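Local atomic coordinates of multicopper oxidase type 1 (Nitrosomonas europaea, PDB entry 3G5W), a protein that probably oxidises its substrates as a two-domain, laccase-like multicopper oxidase, holding a mononuclear copper site and copper-oxygen clusters. Residues V135-L141 against D186-L192; T204-Q210 against L240-N244. All coordinates share one frame; numbering follows the deposited sequence.

How the contacts relate
Contact 1 pairs 135-141 with 186-192, and contact 2 sets 204-210 against 240-244; their centres lie about 12 Å apart in the second cupredoxin domain. They share one sheet, because strand 187-194 has strand 137-146 on one side and strand 235-241 on the other. Backbone contacts link them directly: Asp186 O lies 2.8 Å from Met242 N and Ile188 O 2.9 Å from Leu240 N, both probable hydrogen bonds. On the apolar face, Leu190 CD1 packs 3.7 Å from Leu240 CD1. Contact 2 carries the copper ligand His205, whereas contact 1 is structural, with the Leu190 side chain about 13 Å from the bound copper-oxygen groups.

Contact 1: V135-L141 against D186-L192; sequences VTKDYIL and DVIRLRL
Asp138 and Arg191 form a salt bridge on one face of a parallel strand pair, 137-141 beside 187-192, in the Greek-key beta sandwich of the second cupredoxin domain. The strand axes approach to 4.7 Å with 19° between their directions. Backbone bonds join the strands in parallel register, from Arg189 N to Lys137 O at one end to Leu141 N to Arg191 O at the other; at the entry, Val187 O accepts from both Thr136 N and Lys137 N. Thr136 adds a side-chain link: its OG1 takes the N-H of Val187 and donates to Asp186 OD1 at 2.7 Å, meeting that oxygen on its anti side. Asp186 OD2 turns instead to the backbone N of Lys183.

Arg191 carries the charged face. Its CB and CG pass over Tyr139 O, CB at 3.4 Å; CD then comes beside Asp138 OD1, and the chain, extended from CG to NE, delivers the guanidinium side-on. NE bonds OD1 of Asp138 at 2.8 Å and NH2 bonds OD2 at 3.0 Å, with the two flat groups 29° from coplanar; both carboxylate oxygens are met on their syn sides. NH1 bonds Thr99 OG1. Arg191 NH2 also lies over the centre of the Arg189 guanidinium; the closeness of these like charges is probably offset by Asp138 and by the salt bridges of Arg189 to Asp237 and Glu132.

The other face is mostly apolar, though Lys137 shares it and bonds Arg181 O through NZ. Tyr139 lays CB against Leu190 CD2 and CE2 against Ile188 CG2, each at 4.0 Å, while Ile180 of strand 180-182 touches all three residues. Arg189 O lies at the tyrosine ring's edge, near its plane. Further along, Leu141 and Leu192 lie side by side and point the same way, with Leu192 CD2 3.8 Å from Leu141 CG.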
loop_
_atom_site.group_PDB
_atom_site.type_symbol
_atom_site.label_atom_id
_atom_site.label_comp_id
_atom_site.label_asym_id
_atom_site.label_seq_id
_atom_site.Cartn_x
_atom_site.Cartn_y
_atom_site.Cartn_z
ATOM N N VAL A 135 13.910 23.637 9.254
ATOM C CA VAL A 135 14.213 22.421 10.011
ATOM C C VAL A 135 15.335 22.665 11.017
ATOM O O VAL A 135 16.404 23.175 10.656
ATOM C CB VAL A 135 14.619 21.261 9.068
ATOM C CG1 VAL A 135 15.086 20.040 9.869
ATOM C CG2 VAL A 135 13.458 20.894 8.145
ATOM N N THR A 136 15.092 22.292 12.271
ATOM C CA THR A 136 16.107 22.438 13.326
ATOM C C THR A 136 16.809 21.121 13.682
ATOM O O THR A 136 17.934 21.137 14.203
ATOM C CB THR A 136 15.508 23.030 14.612
ATOM O OG1 THR A 136 14.492 22.153 15.111
ATOM C CG2 THR A 136 14.907 24.399 14.351
ATOM N N LYS A 137 16.131 19.995 13.443
ATOM C CA LYS A 137 16.682 18.654 13.735
ATOM C C LYS A 137 16.282 17.641 12.643
ATOM O O LYS A 137 15.139 17.607 12.203
ATOM C CB LYS A 137 16.214 18.130 15.097
ATOM C CG LYS A 137 16.423 19.045 16.306
ATOM C CD LYS A 137 16.097 18.320 17.621
ATOM C CE LYS A 137 17.304 17.518 18.124
ATOM N NZ LYS A 137 17.144 17.005 19.527
ATOM N N ASP A 138 17.230 16.798 12.244
ATOM C CA ASP A 138 17.065 15.918 11.094
ATOM C C ASP A 138 17.282 14.468 11.557
ATOM O O ASP A 138 18.287 14.174 12.200
ATOM C CB ASP A 138 18.101 16.318 10.039
ATOM C CG ASP A 138 17.657 16.032 8.615
ATOM O OD1 ASP A 138 16.786 15.168 8.404
ATOM O OD2 ASP A 138 18.202 16.672 7.689
ATOM N N TYR A 139 16.336 13.589 11.234
ATOM C CA TYR A 139 16.314 12.193 11.706
ATOM C C TYR A 139 16.141 11.191 10.559
ATOM O O TYR A 139 15.313 11.398 9.675
ATOM C CB TYR A 139 15.153 11.986 12.688
ATOM C CG TYR A 139 15.303 12.719 13.998
ATOM C CD1 TYR A 139 15.719 12.048 15.144
ATOM C CD2 TYR A 139 15.031 14.088 14.088
ATOM C CE1 TYR A 139 15.869 12.719 16.356
ATOM C CE2 TYR A 139 15.172 14.768 15.292
ATOM C CZ TYR A 139 15.600 14.087 16.415
ATOM O OH TYR A 139 15.739 14.759 17.607
ATOM N N ILE A 140 16.893 10.092 10.608
ATOM C CA ILE A 140 16.780 9.029 9.609
ATOM C C ILE A 140 16.145 7.817 10.285
ATOM O O ILE A 140 16.657 7.345 11.304
ATOM C CB ILE A 140 18.167 8.649 9.018
ATOM C CG1 ILE A 140 18.759 9.839 8.248
ATOM C CG2 ILE A 140 18.064 7.395 8.124
ATOM C CD1 ILE A 140 20.226 9.695 7.899
ATOM N N LEU A 141 15.010 7.359 9.752
ATOM C CA LEU A 141 14.357 6.134 10.242
ATOM C C LEU A 141 14.235 5.113 9.114
ATOM O O LEU A 141 13.416 5.275 8.197
ATOM C CB LEU A 141 12.956 6.392 10.824
ATOM C CG LEU A 141 12.415 7.580 11.644
ATOM C CD1 LEU A 141 11.511 7.052 12.761
ATOM C CD2 LEU A 141 13.434 8.559 12.191
ATOM N N ASP A 186 10.926 23.688 17.948
ATOM C CA ASP A 186 11.713 22.838 17.048
ATOM C C ASP A 186 10.889 22.491 15.817
ATOM O O ASP A 186 9.654 22.497 15.855
ATOM C CB ASP A 186 12.127 21.526 17.730
ATOM C CG ASP A 186 13.514 21.582 18.364
ATOM O OD1 ASP A 186 14.439 22.228 17.817
ATOM O OD2 ASP A 186 13.688 20.930 19.408
ATOM N N VAL A 187 11.580 22.211 14.721
ATOM C CA VAL A 187 10.947 21.704 13.513
ATOM C C VAL A 187 11.779 20.507 13.105
ATOM O O VAL A 187 12.970 20.646 12.818
ATOM C CB VAL A 187 10.941 22.754 12.379
ATOM C CG1 VAL A 187 10.440 22.133 11.059
ATOM C CG2 VAL A 187 10.093 23.961 12.772
ATOM N N ILE A 188 11.175 19.327 13.116
ATOM C CA ILE A 188 11.938 18.119 12.797
ATOM C C ILE A 188 11.598 17.565 11.418
ATOM O O ILE A 188 10.476 17.702 10.928
ATOM C CB ILE A 188 11.861 17.020 13.905
ATOM C CG1 ILE A 188 10.471 16.375 13.973
ATOM C CG2 ILE A 188 12.293 17.594 15.269
ATOM C CD1 ILE A 188 10.326 15.300 15.057
ATOM N N ARG A 189 12.602 16.959 10.802
ATOM C CA ARG A 189 12.461 16.307 9.522
ATOM C C ARG A 189 12.725 14.830 9.763
ATOM O O ARG A 189 13.825 14.459 10.160
ATOM C CB ARG A 189 13.479 16.892 8.554
ATOM C CG ARG A 189 13.447 16.333 7.143
ATOM C CD ARG A 189 14.470 17.076 6.283
ATOM N NE ARG A 189 14.448 16.620 4.896
ATOM C CZ ARG A 189 14.881 17.336 3.859
ATOM N NH1 ARG A 189 14.810 16.834 2.632
ATOM N NH2 ARG A 189 15.373 18.559 4.040
ATOM N N LEU A 190 11.700 14.002 9.573
ATOM C CA LEU A 190 11.859 12.557 9.636
ATOM C C LEU A 190 12.031 11.993 8.233
ATOM O O LEU A 190 11.122 12.067 7.397
ATOM C CB LEU A 190 10.663 11.891 10.323
ATOM C CG LEU A 190 10.151 12.442 11.658
ATOM C CD1 LEU A 190 8.900 11.667 12.083
ATOM C CD2 LEU A 190 11.222 12.398 12.742
ATOM N N ARG A 191 13.203 11.430 7.977
ATOM C CA ARG A 191 13.490 10.836 6.678
ATOM C C ARG A 191 13.176 9.338 6.761
ATOM O O ARG A 191 13.969 8.554 7.291
ATOM C CB ARG A 191 14.945 11.106 6.281
ATOM C CG ARG A 191 15.316 12.603 6.242
ATOM C CD ARG A 191 16.789 12.798 5.891
ATOM N NE ARG A 191 17.188 14.210 5.836
ATOM C CZ ARG A 191 17.474 14.876 4.721
ATOM N NH1 ARG A 191 17.395 14.284 3.532
ATOM N NH2 ARG A 191 17.851 16.152 4.794
ATOM N N LEU A 192 11.992 8.959 6.278
ATOM C CA LEU A 192 11.525 7.579 6.369
ATOM C C LEU A 192 11.990 6.814 5.143
ATOM O O LEU A 192 11.776 7.256 4.017
ATOM C CB LEU A 192 9.988 7.523 6.461
ATOM C CG LEU A 192 9.267 8.387 7.508
ATOM C CD1 LEU A 192 7.755 8.189 7.407
ATOM C CD2 LEU A 192 9.767 8.096 8.923
#

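Contact 2: T204-Q210 against L240-N244. With C2O (Cu-O-Cu linkage), chain P; C1O (Cu-O linkage), chain H.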
loop_
_atom_site.group_PDB
_atom_site.type_symbol
_atom_site.label_atom_id
_atom_site.label_comp_id
_atom_site.label_asym_id
_atom_site.label_seq_id
_atom_site.Cartn_x
_atom_site.Cartn_y
_atom_site.Cartn_z
ATOM N N THR A 204 2.021 9.541 13.623
ATOM C CA THR A 204 2.558 10.377 14.705
ATOM C C THR A 204 1.436 11.081 15.485
ATOM O O THR A 204 0.622 11.802 14.904
ATOM C CB THR A 204 3.573 11.432 14.163
ATOM O OG1 THR A 204 4.589 10.777 13.388
ATOM C CG2 THR A 204 4.247 12.209 15.319
ATOM N N HIS A 205 1.399 10.857 16.797
ATOM C CA HIS A 205 0.411 11.490 17.682
ATOM C C HIS A 205 0.719 12.965 17.922
ATOM O O HIS A 205 1.882 13.364 17.929
ATOM C CB HIS A 205 0.408 10.802 19.044
ATOM C CG HIS A 205 -0.131 9.404 19.034
ATOM N ND1 HIS A 205 -0.822 8.878 20.102
ATOM C CD2 HIS A 205 -0.079 8.424 18.100
ATOM C CE1 HIS A 205 -1.169 7.630 19.829
ATOM N NE2 HIS A 205 -0.735 7.333 18.616
ATOM N N GLY A 206 -0.335 13.758 18.130
ATOM C CA GLY A 206 -0.228 15.138 18.619
ATOM C C GLY A 206 0.268 16.208 17.663
ATOM O O GLY A 206 0.381 17.376 18.048
ATOM N N HIS A 207 0.558 15.824 16.425
ATOM C CA HIS A 207 1.166 16.728 15.448
ATOM C C HIS A 207 0.605 16.513 14.052
ATOM O O HIS A 207 0.063 15.450 13.748
ATOM C CB HIS A 207 2.685 16.529 15.413
ATOM C CG HIS A 207 3.341 16.708 16.745
ATOM N ND1 HIS A 207 3.978 17.875 17.107
ATOM C CD2 HIS A 207 3.428 15.884 17.816
ATOM C CE1 HIS A 207 4.437 17.759 18.340
ATOM N NE2 HIS A 207 4.119 16.560 18.790
ATOM N N ILE A 208 0.755 17.527 13.203
ATOM C CA ILE A 208 0.418 17.402 11.788
ATOM C C ILE A 208 1.647 16.941 11.010
ATOM O O ILE A 208 2.673 17.620 11.003
ATOM C CB ILE A 208 -0.091 18.740 11.195
ATOM C CG1 ILE A 208 -1.304 19.248 11.989
ATOM C CG2 ILE A 208 -0.423 18.560 9.701
ATOM C CD1 ILE A 208 -1.676 20.706 11.715
ATOM N N SER A 209 1.543 15.775 10.372
ATOM C CA SER A 209 2.575 15.314 9.451
ATOM C C SER A 209 2.480 16.077 8.138
ATOM O O SER A 209 1.445 16.032 7.463
ATOM C CB SER A 209 2.431 13.813 9.179
ATOM O OG SER A 209 2.764 13.051 10.324
ATOM N N GLN A 210 3.552 16.786 7.788
ATOM C CA GLN A 210 3.639 17.429 6.487
ATOM C C GLN A 210 4.519 16.552 5.604
ATOM O O GLN A 210 5.742 16.545 5.750
ATOM C CB GLN A 210 4.239 18.840 6.589
ATOM C CG GLN A 210 3.485 19.805 7.503
ATOM C CD GLN A 210 4.240 21.119 7.691
ATOM O OE1 GLN A 210 4.445 21.869 6.738
ATOM N NE2 GLN A 210 4.671 21.389 8.923
ATOM N N LEU A 240 7.609 18.032 10.794
ATOM C CA LEU A 240 6.690 18.236 11.904
ATOM C C LEU A 240 7.090 19.482 12.687
ATOM O O LEU A 240 8.248 19.617 13.101
ATOM C CB LEU A 240 6.704 17.015 12.844
ATOM C CG LEU A 240 6.434 15.582 12.368
ATOM C CD1 LEU A 240 6.950 14.580 13.414
ATOM C CD2 LEU A 240 4.964 15.350 12.146
ATOM N N ASN A 241 6.140 20.391 12.887
ATOM C CA ASN A 241 6.366 21.560 13.739
ATOM C C ASN A 241 6.115 21.146 15.180
ATOM O O ASN A 241 5.026 20.666 15.510
ATOM C CB ASN A 241 5.455 22.736 13.346
ATOM C CG ASN A 241 5.710 23.243 11.931
ATOM O OD1 ASN A 241 6.843 23.242 11.439
ATOM N ND2 ASN A 241 4.643 23.686 11.262
ATOM N N MET A 242 7.130 21.301 16.030
ATOM C CA MET A 242 7.037 20.861 17.422
ATOM C C MET A 242 6.414 21.952 18.292
ATOM O O MET A 242 7.119 22.643 19.025
ATOM C CB MET A 242 8.413 20.454 17.976
ATOM C CG MET A 242 9.082 19.239 17.310
ATOM S SD MET A 242 8.113 17.697 17.360
ATOM C CE MET A 242 7.352 17.816 15.781
ATOM N N ASP A 243 5.091 22.090 18.212
ATOM C CA ASP A 243 4.387 23.185 18.885
ATOM C C ASP A 243 3.431 22.717 19.988
ATOM O O ASP A 243 2.561 23.471 20.421
ATOM C CB ASP A 243 3.612 24.004 17.850
ATOM C CG ASP A 243 2.548 23.180 17.120
ATOM O OD1 ASP A 243 1.908 23.736 16.204
ATOM O OD2 ASP A 243 2.347 21.983 17.449
ATOM N N ASN A 244 3.589 21.477 20.437
ATOM C CA ASN A 244 2.593 20.849 21.298
ATOM C C ASN A 244 3.250 19.953 22.351
ATOM O O ASN A 244 3.252 18.729 22.202
ATOM C CB ASN A 244 1.574 20.081 20.413
ATOM C CG ASN A 244 0.421 19.474 21.201
ATOM O OD1 ASN A 244 -0.292 18.591 20.698
ATOM N ND2 ASN A 244 0.231 19.930 22.436
HETATM CU CU2 C2O P . -0.949 5.376 18.176
HETATM CU CU3 C2O P . -5.105 5.128 15.367
HETATM O O1 C2O P . -2.916 5.050 16.922
HETATM CU CU4 C1O H . -3.204 8.418 16.731
HETATM O O3 C1O H . -3.578 11.208 16.659
HETATM O O HOH W 1 0.509 20.015 16.925
HETATM O O HOH W 2 3.682 20.082 11.609
HETATM O O HOH W 3 2.242 19.939 14.562
#
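Leu240 and His207 bury the most surface in this contact, in which the loop after the copper ligand His205 packs on the end of strand 235-241 in the second cupredoxin domain. Leu240 spreads its two methyls: CD2 rests 3.4 Å from Ile208 O and against Ser209 CA, and CD1 meets Thr204 CG2 tip to tip at 4.1 Å. His207 CB also touches Leu240 CD2.

His207 directs its ring at the 241-244 segment, with CG anti to the carbonyl carbon (chi1 -56°). ND1 makes a weak bond of 3.4 Å to Asn241 O, which lies at the ring edge, while Met242 crosses the histidine side chain at about a right angle. The bent methionine brings CE to 3.6 Å from His207 ND1 and SD to 4.3 Å from the ring centroid, an oblique sulfur-aromatic contact. Trp248 adds an edge-to-face partner. With an alanine in place of His207, Met242 would probably lose this aromatic neighbour and Asn241 O its weak ND1 bond, opening a gap beside the inverse gamma turn centred on Met242.

Three waters bridge the two segments. One donates to Gly206 O and Asp243 OD2; another joins Ile208 N to Asn241 O; the third donates a hydrogen bond to Ile208 O and accepts from Gln210 NE2 and Asn241 N. Asp243 OD1 forms a salt bridge with Arg66 of the second subunit.

His205 binds copper through NE2 at 2.0 Å, sharing the metal with His251 and with His105 of the second subunit; Asp72 of that subunit bonds ND1, fixing the ring's rotation. Beside strand 235-241 in the same sheet, strand 187-194 packs on Leu240 through Ile188 and Leu190, and strands 247-252 and 269-274 cover Thr204 with Ile250 and Ile272.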